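Local coordinates for protein glutamine synthetase (Helicobacter pylori, PDB 5ZLI) that is a type I-beta glutamine synthetase, an enzyme with a beta-Grasp domain and a catalytic domain that assembles from twelve chains, at residues B[134-139]-B[280-285]; B[236-241]-B[380-385]. One frame throughout, in Å; residues are numbered along the deposited sequence.

Contact 1: residues B[134-139]-B[280-285]; sequences AYFGAE and THVSVW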
loop_
_atom_site.group_PDB
_atom_site.type_symbol
_atom_site.label_atom_id
_atom_site.label_comp_id
_atom_site.label_asym_id
_atom_site.label_seq_id
_atom_site.Cartn_x
_atom_site.Cartn_y
_atom_site.Cartn_z
ATOM N N ALA B 134 41.153 -7.820 -50.756
ATOM C CA ALA B 134 41.240 -8.553 -49.496
ATOM C C ALA B 134 39.821 -8.697 -48.970
ATOM O O ALA B 134 39.195 -7.697 -48.605
ATOM C CB ALA B 134 42.140 -7.866 -48.473
ATOM N N TYR B 135 39.295 -9.926 -48.984
ATOM C CA TYR B 135 37.908 -10.179 -48.608
ATOM C C TYR B 135 37.794 -10.479 -47.122
ATOM O O TYR B 135 38.502 -11.355 -46.612
ATOM C CB TYR B 135 37.354 -11.353 -49.412
ATOM C CG TYR B 135 37.056 -11.023 -50.844
ATOM C CD1 TYR B 135 35.958 -10.242 -51.169
ATOM C CD2 TYR B 135 37.852 -11.505 -51.884
ATOM C CE1 TYR B 135 35.651 -9.934 -52.493
ATOM C CE2 TYR B 135 37.551 -11.209 -53.220
ATOM C CZ TYR B 135 36.440 -10.415 -53.513
ATOM O OH TYR B 135 36.093 -10.091 -54.805
ATOM N N PHE B 136 36.859 -9.792 -46.443
ATOM C CA PHE B 136 36.597 -10.007 -45.020
ATOM C C PHE B 136 35.124 -10.302 -44.795
ATOM O O PHE B 136 34.256 -9.617 -45.346
ATOM C CB PHE B 136 36.917 -8.785 -44.123
ATOM C CG PHE B 136 38.366 -8.579 -43.832
ATOM C CD1 PHE B 136 39.223 -8.096 -44.804
ATOM C CD2 PHE B 136 38.877 -8.858 -42.577
ATOM C CE1 PHE B 136 40.560 -7.898 -44.514
ATOM C CE2 PHE B 136 40.215 -8.667 -42.295
ATOM C CZ PHE B 136 41.047 -8.189 -43.258
ATOM N N GLY B 137 34.860 -11.231 -43.878
ATOM C CA GLY B 137 33.511 -11.626 -43.531
ATOM C C GLY B 137 33.317 -11.857 -42.045
ATOM O O GLY B 137 33.742 -12.885 -41.519
ATOM N N ALA B 138 32.631 -10.936 -41.372
ATOM C CA ALA B 138 32.504 -10.940 -39.918
ATOM C C ALA B 138 31.180 -11.563 -39.474
ATOM O O ALA B 138 30.129 -11.340 -40.088
ATOM C CB ALA B 138 32.610 -9.516 -39.355
ATOM N N GLU B 139 31.242 -12.366 -38.411
ATOM C CA GLU B 139 30.055 -12.850 -37.714
ATOM C C GLU B 139 30.024 -12.109 -36.380
ATOM O O GLU B 139 30.808 -12.432 -35.475
ATOM C CB GLU B 139 30.138 -14.353 -37.467
ATOM C CG GLU B 139 30.574 -15.216 -38.649
ATOM C CD GLU B 139 30.983 -16.628 -38.195
ATOM O OE1 GLU B 139 30.931 -16.890 -36.973
ATOM O OE2 GLU B 139 31.381 -17.464 -39.041
ATOM N N THR B 280 35.989 -13.461 -37.650
ATOM C CA THR B 280 36.366 -12.750 -38.864
ATOM C C THR B 280 37.020 -13.735 -39.829
ATOM O O THR B 280 37.934 -14.472 -39.448
ATOM C CB THR B 280 37.289 -11.568 -38.513
ATOM O OG1 THR B 280 37.937 -11.836 -37.274
ATOM C CG2 THR B 280 36.500 -10.314 -38.298
ATOM N N HIS B 281 36.519 -13.778 -41.056
ATOM C CA HIS B 281 37.007 -14.677 -42.091
ATOM C C HIS B 281 37.796 -13.886 -43.133
ATOM O O HIS B 281 37.280 -12.902 -43.680
ATOM C CB HIS B 281 35.833 -15.412 -42.768
ATOM C CG HIS B 281 35.114 -16.405 -41.893
ATOM N ND1 HIS B 281 34.549 -17.561 -42.401
ATOM C CD2 HIS B 281 34.859 -16.419 -40.561
ATOM C CE1 HIS B 281 33.985 -18.247 -41.420
ATOM N NE2 HIS B 281 34.160 -17.577 -40.293
ATOM N N VAL B 282 39.034 -14.315 -43.432
ATOM C CA VAL B 282 39.843 -13.596 -44.418
ATOM C C VAL B 282 40.171 -14.474 -45.629
ATOM O O VAL B 282 40.344 -15.690 -45.517
ATOM C CB VAL B 282 41.155 -13.046 -43.796
ATOM C CG1 VAL B 282 40.866 -12.155 -42.609
ATOM C CG2 VAL B 282 42.055 -14.191 -43.397
ATOM N N SER B 283 40.230 -13.846 -46.798
ATOM C CA SER B 283 40.929 -14.399 -47.955
ATOM C C SER B 283 41.506 -13.211 -48.712
ATOM O O SER B 283 40.908 -12.126 -48.747
ATOM C CB SER B 283 40.055 -15.215 -48.945
ATOM O OG SER B 283 39.031 -14.459 -49.616
ATOM N N VAL B 284 42.665 -13.419 -49.323
ATOM C CA VAL B 284 43.252 -12.439 -50.222
ATOM C C VAL B 284 43.191 -13.020 -51.626
ATOM O O VAL B 284 43.671 -14.136 -51.853
ATOM C CB VAL B 284 44.693 -12.118 -49.818
ATOM C CG1 VAL B 284 45.243 -11.064 -50.723
ATOM C CG2 VAL B 284 44.743 -11.700 -48.372
ATOM N N TRP B 285 42.664 -12.249 -52.577
ATOM C CA TRP B 285 42.577 -12.682 -53.963
ATOM C C TRP B 285 43.367 -11.715 -54.834
ATOM O O TRP B 285 43.613 -10.563 -54.466
ATOM C CB TRP B 285 41.136 -12.755 -54.480
ATOM C CG TRP B 285 40.278 -13.721 -53.752
ATOM C CD1 TRP B 285 40.222 -13.910 -52.408
ATOM C CD2 TRP B 285 39.373 -14.665 -54.326
ATOM N NE1 TRP B 285 39.321 -14.896 -52.104
ATOM C CE2 TRP B 285 38.792 -15.380 -53.268
ATOM C CE3 TRP B 285 38.997 -14.973 -55.634
ATOM C CZ2 TRP B 285 37.853 -16.389 -53.472
ATOM C CZ3 TRP B 285 38.067 -15.968 -55.839
ATOM C CH2 TRP B 285 37.506 -16.670 -54.762
#
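Tyr135 and Trp285 both carry CG opposite the carbonyl carbon (chi1 -74° and -62°), which raises the two rings on the same face of the sheet and lets them meet as a T-shaped (edge-to-face) pair. The tyrosine presents its CD2-CE2 edge to the pyrrole part of the indole: Tyr135 CD2 lies 3.4 Å from Trp285 CD1, and the planes are turned 82° against each other. Within its own strand, Trp285 NE1 donates to Ser283 OG, near the indole plane.

Beneath the rings, strands 134-139 and 280-285 run antiparallel. Tyr135 with Ser283 and Gly137 with His281 are the hydrogen-bonded pairs. In the first, Tyr135 N reaches Ser283 O at 2.7 Å and Ser283 N returns to Tyr135 O at 3.0 Å; in the second, Gly137 N meets His281 O at 2.9 Å. His281 CB lies 3.5 Å from Gly137 O. Further along this face the carboxylate of Glu139 comes up obliquely to the NE2 end of the imidazole, Glu139 OE2 standing 3.1 Å from His281 NE2. His281 NE2 makes a weak hydrogen bond to Glu367 OE1.

The other face is buried and mostly apolar. Phe136 and Val282 lie side by side, Phe136 CE2 against Val282 CG1 at 3.6 Å, while Ala138 CB rests near the methyl of Thr280, whose hydroxyl is hydrogen-bonded to Phe368 O. Helices 238-258 and 377-393 pack onto this side. The pairing thus forms part of the large mixed beta sheet of the glutamine synthetase catalytic domain, with the Tyr135-Trp285 pair and His281 on one face and two helices packed against the other.

Contact 2: residues B[236-241]-B[380-385]; sequences GDLVEA and AFAAIL
Leu238, in the first turn of helix 238-258, faces Phe381 on helix 377-393, their CA atoms 6.2 Å apart with no hydrogen bond joining the two segments. A capping box opens the first helix: Asp237 at the N-cap accepts weak bonds on OD1 from Val239 N and Glu240 N, and Glu240 OE2 answers by accepting from Asp237 N at 3.1 Å. Both polar side chains serve the helix start, on the far side from the interface.

The interface itself is apolar. Leu238 and Phe381 run alongside one another, each pointing to the other's helix, so that CG of the leucine rests on Phe381 CB at 3.5 Å rather than on the ring. Leu238 extends CG away from its own backbone N (chi1 -173°), which carries both methyls to the neighbouring helix. Leu238 CD1 lies over the Phe381 carbonyl and 3.8 Å from Leu385 CB, one turn further on; Leu238 CD2 turns toward Ala382. Ala118 of helix 114-128 and Phe136 of the central sheet also pack on this leucine.

The phenylalanine ring, meanwhile, points back toward helix 238-258 and meets it edge-on. Its CD2 approaches the Leu238 O near the ring plane, and the neighbouring Phe381 CE2 stands 3.8 Å from Ala241 CB.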
loop_
_atom_site.group_PDB
_atom_site.type_symbol
_atom_site.label_atom_id
_atom_site.label_comp_id
_atom_site.label_asym_id
_atom_site.label_seq_id
_atom_site.Cartn_x
_atom_site.Cartn_y
_atom_site.Cartn_z
ATOM N N GLY B 236 32.966 -9.222 -47.686
ATOM C CA GLY B 236 33.190 -7.984 -48.412
ATOM C C GLY B 236 34.648 -7.575 -48.353
ATOM O O GLY B 236 35.418 -8.072 -47.520
ATOM N N ASP B 237 35.018 -6.643 -49.247
ATOM C CA ASP B 237 36.364 -6.081 -49.222
ATOM C C ASP B 237 36.563 -5.275 -47.935
ATOM O O ASP B 237 35.615 -4.958 -47.216
ATOM C CB ASP B 237 36.638 -5.259 -50.488
ATOM C CG ASP B 237 36.050 -3.843 -50.450
ATOM O OD1 ASP B 237 36.568 -2.988 -49.679
ATOM O OD2 ASP B 237 35.097 -3.585 -51.235
ATOM N N LEU B 238 37.821 -4.929 -47.660
ATOM C CA LEU B 238 38.182 -4.555 -46.300
ATOM C C LEU B 238 37.299 -3.432 -45.790
ATOM O O LEU B 238 36.721 -3.531 -44.707
ATOM C CB LEU B 238 39.652 -4.161 -46.208
ATOM C CG LEU B 238 40.045 -3.942 -44.735
ATOM C CD1 LEU B 238 41.401 -4.567 -44.468
ATOM C CD2 LEU B 238 39.999 -2.492 -44.248
ATOM N N VAL B 239 37.157 -2.360 -46.557
ATOM C CA VAL B 239 36.325 -1.249 -46.091
ATOM C C VAL B 239 34.847 -1.652 -46.079
ATOM O O VAL B 239 34.141 -1.471 -45.079
ATOM C CB VAL B 239 36.556 -0.000 -46.965
ATOM C CG1 VAL B 239 35.568 1.119 -46.579
ATOM C CG2 VAL B 239 38.037 0.430 -46.935
ATOM N N GLU B 240 34.360 -2.191 -47.200
ATOM C CA GLU B 240 32.957 -2.572 -47.330
ATOM C C GLU B 240 32.515 -3.554 -46.256
ATOM O O GLU B 240 31.378 -3.490 -45.783
ATOM C CB GLU B 240 32.729 -3.140 -48.733
ATOM C CG GLU B 240 31.353 -3.576 -49.077
ATOM C CD GLU B 240 31.417 -4.620 -50.149
ATOM O OE1 GLU B 240 30.368 -4.939 -50.749
ATOM O OE2 GLU B 240 32.544 -5.105 -50.407
ATOM N N ALA B 241 33.375 -4.487 -45.867
ATOM C CA ALA B 241 32.989 -5.359 -44.766
ATOM C C ALA B 241 32.803 -4.555 -43.486
ATOM O O ALA B 241 31.769 -4.655 -42.813
ATOM C CB ALA B 241 34.018 -6.462 -44.580
ATOM N N ALA B 380 40.320 -2.641 -36.932
ATOM C CA ALA B 380 40.528 -4.083 -36.813
ATOM C C ALA B 380 40.888 -4.700 -38.171
ATOM O O ALA B 380 41.930 -5.366 -38.316
ATOM C CB ALA B 380 39.288 -4.761 -36.221
ATOM N N PHE B 381 40.037 -4.499 -39.183
ATOM C CA PHE B 381 40.320 -5.098 -40.485
ATOM C C PHE B 381 41.628 -4.565 -41.050
ATOM O O PHE B 381 42.499 -5.342 -41.472
ATOM C CB PHE B 381 39.173 -4.836 -41.453
ATOM C CG PHE B 381 37.894 -5.450 -41.033
ATOM C CD1 PHE B 381 37.873 -6.448 -40.076
ATOM C CD2 PHE B 381 36.706 -5.024 -41.574
ATOM C CE1 PHE B 381 36.705 -7.008 -39.691
ATOM C CE2 PHE B 381 35.525 -5.584 -41.183
ATOM C CZ PHE B 381 35.527 -6.579 -40.244
ATOM N N ALA B 382 41.790 -3.236 -41.042
ATOM C CA ALA B 382 43.031 -2.630 -41.504
ATOM C C ALA B 382 44.232 -3.288 -40.851
ATOM O O ALA B 382 45.185 -3.669 -41.527
ATOM C CB ALA B 382 43.020 -1.133 -41.233
ATOM N N ALA B 383 44.230 -3.382 -39.524
ATOM C CA ALA B 383 45.369 -3.977 -38.814
ATOM C C ALA B 383 45.550 -5.478 -39.112
ATOM O O ALA B 383 46.675 -5.958 -39.264
ATOM C CB ALA B 383 45.221 -3.721 -37.314
ATOM N N ILE B 384 44.468 -6.244 -39.170
ATOM C CA ILE B 384 44.614 -7.654 -39.519
ATOM C C ILE B 384 45.297 -7.806 -40.866
ATOM O O ILE B 384 46.182 -8.663 -41.032
ATOM C CB ILE B 384 43.253 -8.361 -39.470
ATOM C CG1 ILE B 384 42.951 -8.711 -38.013
ATOM C CG2 ILE B 384 43.237 -9.564 -40.373
ATOM C CD1 ILE B 384 41.502 -8.889 -37.716
ATOM N N LEU B 385 44.919 -6.972 -41.845
ATOM C CA LEU B 385 45.556 -7.086 -43.152
ATOM C C LEU B 385 47.012 -6.652 -43.103
ATOM O O LEU B 385 47.866 -7.301 -43.702
ATOM C CB LEU B 385 44.782 -6.309 -44.201
ATOM C CG LEU B 385 45.520 -6.335 -45.540
ATOM C CD1 LEU B 385 45.626 -7.739 -46.155
ATOM C CD2 LEU B 385 44.806 -5.379 -46.521
#

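How the contacts relate
Both contacts belong to the buried core of the catalytic domain, their centres about 8 Å apart, and Phe136 joins them. Contact 1 is a pairing within the sheet, held by backbone hydrogen bonds and two-faced, with some partly exposed residues; contact 2 packs two helices mainly through hydrocarbon, with no hydrogen bond between them, its polar bonds confined to a helix start. Strand 228-237 neighbours strand 133-145, and a probable hydrogen bond from Phe136 N to Gly236 O leads from one contact to the other. The Phe136 ring stacks on Phe381 and touches Leu238, while Thr280 CG2 meets Phe381 CE1, so the helices of contact 2 cover the mostly apolar face of contact 1.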